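Local structure of metallo-carboxypeptidase (4A39) at residues A[188-197]-A[369-378]. The protein is a zinc-dependent cytosolic metallocarboxypeptidase of the M14 family that probably removes C-terminal residues from peptides or proteins. Sequence-based numbering, arbitrary orientation.
Sequences WFMEGLIERL and SKRLGQDVLS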
loop_
_atom_site.group_PDB
_atom_site.type_symbol
_atom_site.label_atom_id
_atom_site.label_comp_id
_atom_site.label_asym_id
_atom_site.label_seq_id
_atom_site.Cartn_x
_atom_site.Cartn_y
_atom_site.Cartn_z
ATOM N N TRP A 188 0.721 5.925 1.044
ATOM C CA TRP A 188 0.420 7.176 0.348
ATOM C C TRP A 188 -1.090 7.392 0.459
ATOM O O TRP A 188 -1.559 8.510 0.692
ATOM C CB TRP A 188 0.834 7.112 -1.128
ATOM C CG TRP A 188 2.294 7.391 -1.350
ATOM C CD1 TRP A 188 3.263 6.489 -1.695
ATOM C CD2 TRP A 188 2.949 8.660 -1.238
ATOM N NE1 TRP A 188 4.478 7.120 -1.807
ATOM C CE2 TRP A 188 4.316 8.451 -1.530
ATOM C CE3 TRP A 188 2.515 9.954 -0.918
ATOM C CZ2 TRP A 188 5.257 9.489 -1.514
ATOM C CZ3 TRP A 188 3.451 10.990 -0.901
ATOM C CH2 TRP A 188 4.807 10.748 -1.199
ATOM N N PHE A 189 -1.844 6.309 0.296
ATOM C CA PHE A 189 -3.306 6.340 0.404
ATOM C C PHE A 189 -3.680 6.891 1.787
ATOM O O PHE A 189 -4.574 7.730 1.920
ATOM C CB PHE A 189 -3.852 4.911 0.214
ATOM C CG PHE A 189 -5.338 4.753 0.475
ATOM C CD1 PHE A 189 -5.828 4.685 1.779
ATOM C CD2 PHE A 189 -6.233 4.603 -0.581
ATOM C CE1 PHE A 189 -7.184 4.466 2.028
ATOM C CE2 PHE A 189 -7.594 4.380 -0.346
ATOM C CZ PHE A 189 -8.070 4.310 0.963
ATOM N N MET A 190 -2.985 6.422 2.818
ATOM C CA MET A 190 -3.253 6.871 4.181
ATOM C C MET A 190 -2.933 8.354 4.365
ATOM O O MET A 190 -3.635 9.056 5.093
ATOM C CB MET A 190 -2.446 6.036 5.179
ATOM C CG MET A 190 -2.746 4.542 5.121
ATOM S SD MET A 190 -4.474 4.122 5.493
ATOM C CE MET A 190 -4.488 4.294 7.277
ATOM N N GLU A 191 -1.876 8.836 3.715
ATOM C CA GLU A 191 -1.518 10.250 3.825
ATOM C C GLU A 191 -2.640 11.131 3.268
ATOM O O GLU A 191 -2.958 12.175 3.833
ATOM C CB GLU A 191 -0.206 10.548 3.084
ATOM C CG GLU A 191 0.177 12.031 3.100
ATOM C CD GLU A 191 1.527 12.308 2.467
ATOM O OE1 GLU A 191 2.529 11.711 2.914
ATOM O OE2 GLU A 191 1.588 13.129 1.529
ATOM N N GLY A 192 -3.240 10.705 2.162
ATOM C CA GLY A 192 -4.322 11.473 1.569
ATOM C C GLY A 192 -5.532 11.504 2.481
ATOM O O GLY A 192 -6.182 12.542 2.649
ATOM N N LEU A 193 -5.831 10.352 3.072
ATOM C CA LEU A 193 -6.959 10.214 3.979
ATOM C C LEU A 193 -6.780 11.160 5.169
ATOM O O LEU A 193 -7.667 11.959 5.488
ATOM C CB LEU A 193 -7.045 8.752 4.444
ATOM C CG LEU A 193 -8.244 8.252 5.251
ATOM C CD1 LEU A 193 -8.285 6.727 5.183
ATOM C CD2 LEU A 193 -8.145 8.725 6.687
ATOM N N ILE A 194 -5.618 11.091 5.809
ATOM C CA ILE A 194 -5.344 11.932 6.969
ATOM C C ILE A 194 -5.286 13.421 6.638
ATOM O O ILE A 194 -5.786 14.247 7.401
ATOM C CB ILE A 194 -4.032 11.489 7.673
ATOM C CG1 ILE A 194 -4.298 10.244 8.521
ATOM C CG2 ILE A 194 -3.502 12.594 8.572
ATOM C CD1 ILE A 194 -4.720 9.031 7.736
ATOM N N GLU A 195 -4.693 13.777 5.504
ATOM C CA GLU A 195 -4.609 15.184 5.150
ATOM C C GLU A 195 -5.980 15.808 4.923
ATOM O O GLU A 195 -6.156 17.006 5.144
ATOM C CB GLU A 195 -3.735 15.385 3.913
ATOM C CG GLU A 195 -2.306 14.929 4.110
ATOM C CD GLU A 195 -1.353 15.527 3.096
ATOM O OE1 GLU A 195 -1.774 15.761 1.943
ATOM O OE2 GLU A 195 -0.178 15.751 3.455
ATOM N N ARG A 196 -6.951 15.013 4.484
ATOM C CA ARG A 196 -8.287 15.558 4.258
ATOM C C ARG A 196 -8.917 16.016 5.570
ATOM O O ARG A 196 -9.743 16.932 5.584
ATOM C CB ARG A 196 -9.208 14.534 3.585
ATOM C CG ARG A 196 -10.636 15.053 3.467
ATOM C CD ARG A 196 -11.538 14.208 2.589
ATOM N NE ARG A 196 -12.887 14.769 2.575
ATOM C CZ ARG A 196 -13.903 14.290 1.866
ATOM N NH1 ARG A 196 -13.740 13.227 1.091
ATOM N NH2 ARG A 196 -15.089 14.880 1.934
ATOM N N LEU A 197 -8.522 15.380 6.668
ATOM C CA LEU A 197 -9.045 15.721 7.992
ATOM C C LEU A 197 -8.682 17.141 8.430
ATOM O O LEU A 197 -9.303 17.696 9.339
ATOM C CB LEU A 197 -8.532 14.721 9.032
ATOM C CG LEU A 197 -9.302 13.409 9.205
ATOM C CD1 LEU A 197 -10.643 13.696 9.864
ATOM C CD2 LEU A 197 -9.489 12.730 7.868
ATOM N N SER A 369 -2.778 8.043 -5.243
ATOM C CA SER A 369 -3.084 7.167 -4.115
ATOM C C SER A 369 -3.726 8.013 -3.014
ATOM O O SER A 369 -4.713 7.612 -2.399
ATOM C CB SER A 369 -1.803 6.511 -3.592
ATOM O OG SER A 369 -1.211 5.691 -4.591
ATOM N N LYS A 370 -3.153 9.191 -2.778
ATOM C CA LYS A 370 -3.674 10.120 -1.780
ATOM C C LYS A 370 -5.108 10.505 -2.129
ATOM O O LYS A 370 -5.972 10.569 -1.259
ATOM C CB LYS A 370 -2.807 11.386 -1.726
ATOM C CG LYS A 370 -1.428 11.166 -1.111
ATOM C CD LYS A 370 -0.587 12.436 -1.086
ATOM C CE LYS A 370 -1.196 13.501 -0.194
ATOM N NZ LYS A 370 -0.259 14.655 -0.061
ATOM N N ARG A 371 -5.356 10.752 -3.411
ATOM C CA ARG A 371 -6.687 11.147 -3.867
ATOM C C ARG A 371 -7.700 10.028 -3.651
ATOM O O ARG A 371 -8.839 10.277 -3.249
ATOM C CB ARG A 371 -6.650 11.535 -5.353
ATOM C CG ARG A 371 -7.783 12.463 -5.779
ATOM C CD ARG A 371 -8.609 11.899 -6.928
ATOM N NE ARG A 371 -7.814 11.553 -8.108
ATOM C CZ ARG A 371 -7.119 12.420 -8.840
ATOM N NH1 ARG A 371 -7.106 13.708 -8.522
ATOM N NH2 ARG A 371 -6.431 11.993 -9.894
ATOM N N LEU A 372 -7.292 8.790 -3.919
ATOM C CA LEU A 372 -8.194 7.661 -3.729
ATOM C C LEU A 372 -8.580 7.577 -2.253
ATOM O O LEU A 372 -9.724 7.254 -1.916
ATOM C CB LEU A 372 -7.536 6.353 -4.181
ATOM C CG LEU A 372 -8.416 5.099 -4.084
ATOM C CD1 LEU A 372 -9.572 5.182 -5.075
ATOM C CD2 LEU A 372 -7.564 3.869 -4.374
ATOM N N GLY A 373 -7.630 7.881 -1.373
ATOM C CA GLY A 373 -7.918 7.844 0.051
ATOM C C GLY A 373 -9.005 8.845 0.392
ATOM O O GLY A 373 -9.902 8.574 1.196
ATOM N N GLN A 374 -8.933 10.016 -0.226
ATOM C CA GLN A 374 -9.925 11.047 0.024
ATOM C C GLN A 374 -11.283 10.672 -0.571
ATOM O O GLN A 374 -12.324 10.977 0.016
ATOM C CB GLN A 374 -9.432 12.382 -0.537
ATOM C CG GLN A 374 -8.152 12.855 0.140
ATOM C CD GLN A 374 -7.654 14.180 -0.393
ATOM O OE1 GLN A 374 -7.362 14.313 -1.580
ATOM N NE2 GLN A 374 -7.548 15.170 0.487
ATOM N N ASP A 375 -11.284 10.002 -1.722
ATOM C CA ASP A 375 -12.545 9.614 -2.342
ATOM C C ASP A 375 -13.197 8.476 -1.568
ATOM O O ASP A 375 -14.421 8.339 -1.562
ATOM C CB ASP A 375 -12.343 9.223 -3.811
ATOM C CG ASP A 375 -11.973 10.412 -4.684
ATOM O OD1 ASP A 375 -12.437 11.537 -4.387
ATOM O OD2 ASP A 375 -11.238 10.225 -5.674
ATOM N N VAL A 376 -12.381 7.657 -0.915
ATOM C CA VAL A 376 -12.918 6.568 -0.113
ATOM C C VAL A 376 -13.661 7.181 1.077
ATOM O O VAL A 376 -14.711 6.685 1.486
ATOM C CB VAL A 376 -11.792 5.632 0.390
ATOM C CG1 VAL A 376 -12.298 4.767 1.539
ATOM C CG2 VAL A 376 -11.316 4.738 -0.751
ATOM N N LEU A 377 -13.120 8.263 1.629
ATOM C CA LEU A 377 -13.771 8.925 2.752
ATOM C C LEU A 377 -15.140 9.431 2.315
ATOM O O LEU A 377 -16.106 9.341 3.071
ATOM C CB LEU A 377 -12.916 10.085 3.275
ATOM C CG LEU A 377 -11.728 9.680 4.154
ATOM C CD1 LEU A 377 -10.923 10.909 4.546
ATOM C CD2 LEU A 377 -12.242 8.967 5.396
ATOM N N SER A 378 -15.222 9.954 1.094
ATOM C CA SER A 378 -16.494 10.445 0.572
ATOM C C SER A 378 -17.488 9.292 0.478
ATOM O O SER A 378 -18.671 9.452 0.788
ATOM C CB SER A 378 -16.312 11.070 -0.814
ATOM O OG SER A 378 -15.649 12.320 -0.733
#
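G192 lies against K370 and G373 against the ring of F189, and the two glycines illustrate how helices, here 188-196 and 369-378, can pack backbone to backbone. The axes come within 6.4 Å at a crossing angle of -52°; with no side chain on G192 or G373, the backbone of each helix reaches the other directly. The close approach brings CA-H...O contacts, G192 CA to K370 O at 3.4 Å and F189 CA to S369 O at the same distance. The F189 ring, its CG anti to the backbone N (chi1 173°), lies as a knob among S369, L372, G373 and V376. One face receives G373 CA in a CH-pi contact, 3.6 Å from the ring centroid, while V376 CG2 meets CZ at the ring edge. Beyond the glycines, L377 CD1 packs on L193 CG.

The partly exposed flank, where K370, E195 and Q374 lie, is held by polar groups instead. K370 runs past W188 O and bends at chi3 (64°), which carries NZ between two carboxylates: OE2 of the buried E191 at 2.9 Å, through its anti lone pair, and E195 OE1 at 2.7 Å, approached from above the carboxylate plane. Farther along, R196 and S378 are buried, and the extended R196 sends NH1 to S378 OG, 2.8 Å away and nearly in the guanidinium plane, and more weakly to Q374 O. D202 and E204 take its NE and NH2, probably fixing the plane's rotation, and E204 also hydrogen-bonds to S378 OG.

E191 turns its other oxygen to R130 of helix 128-138 and to Y126. Strand 212-217 touches L193 and L377, whereas M349 of strand 343-350 meets F189, S369 and L372, so the crossed helices pack against the seven-stranded mixed sheet of the carboxypeptidase domain.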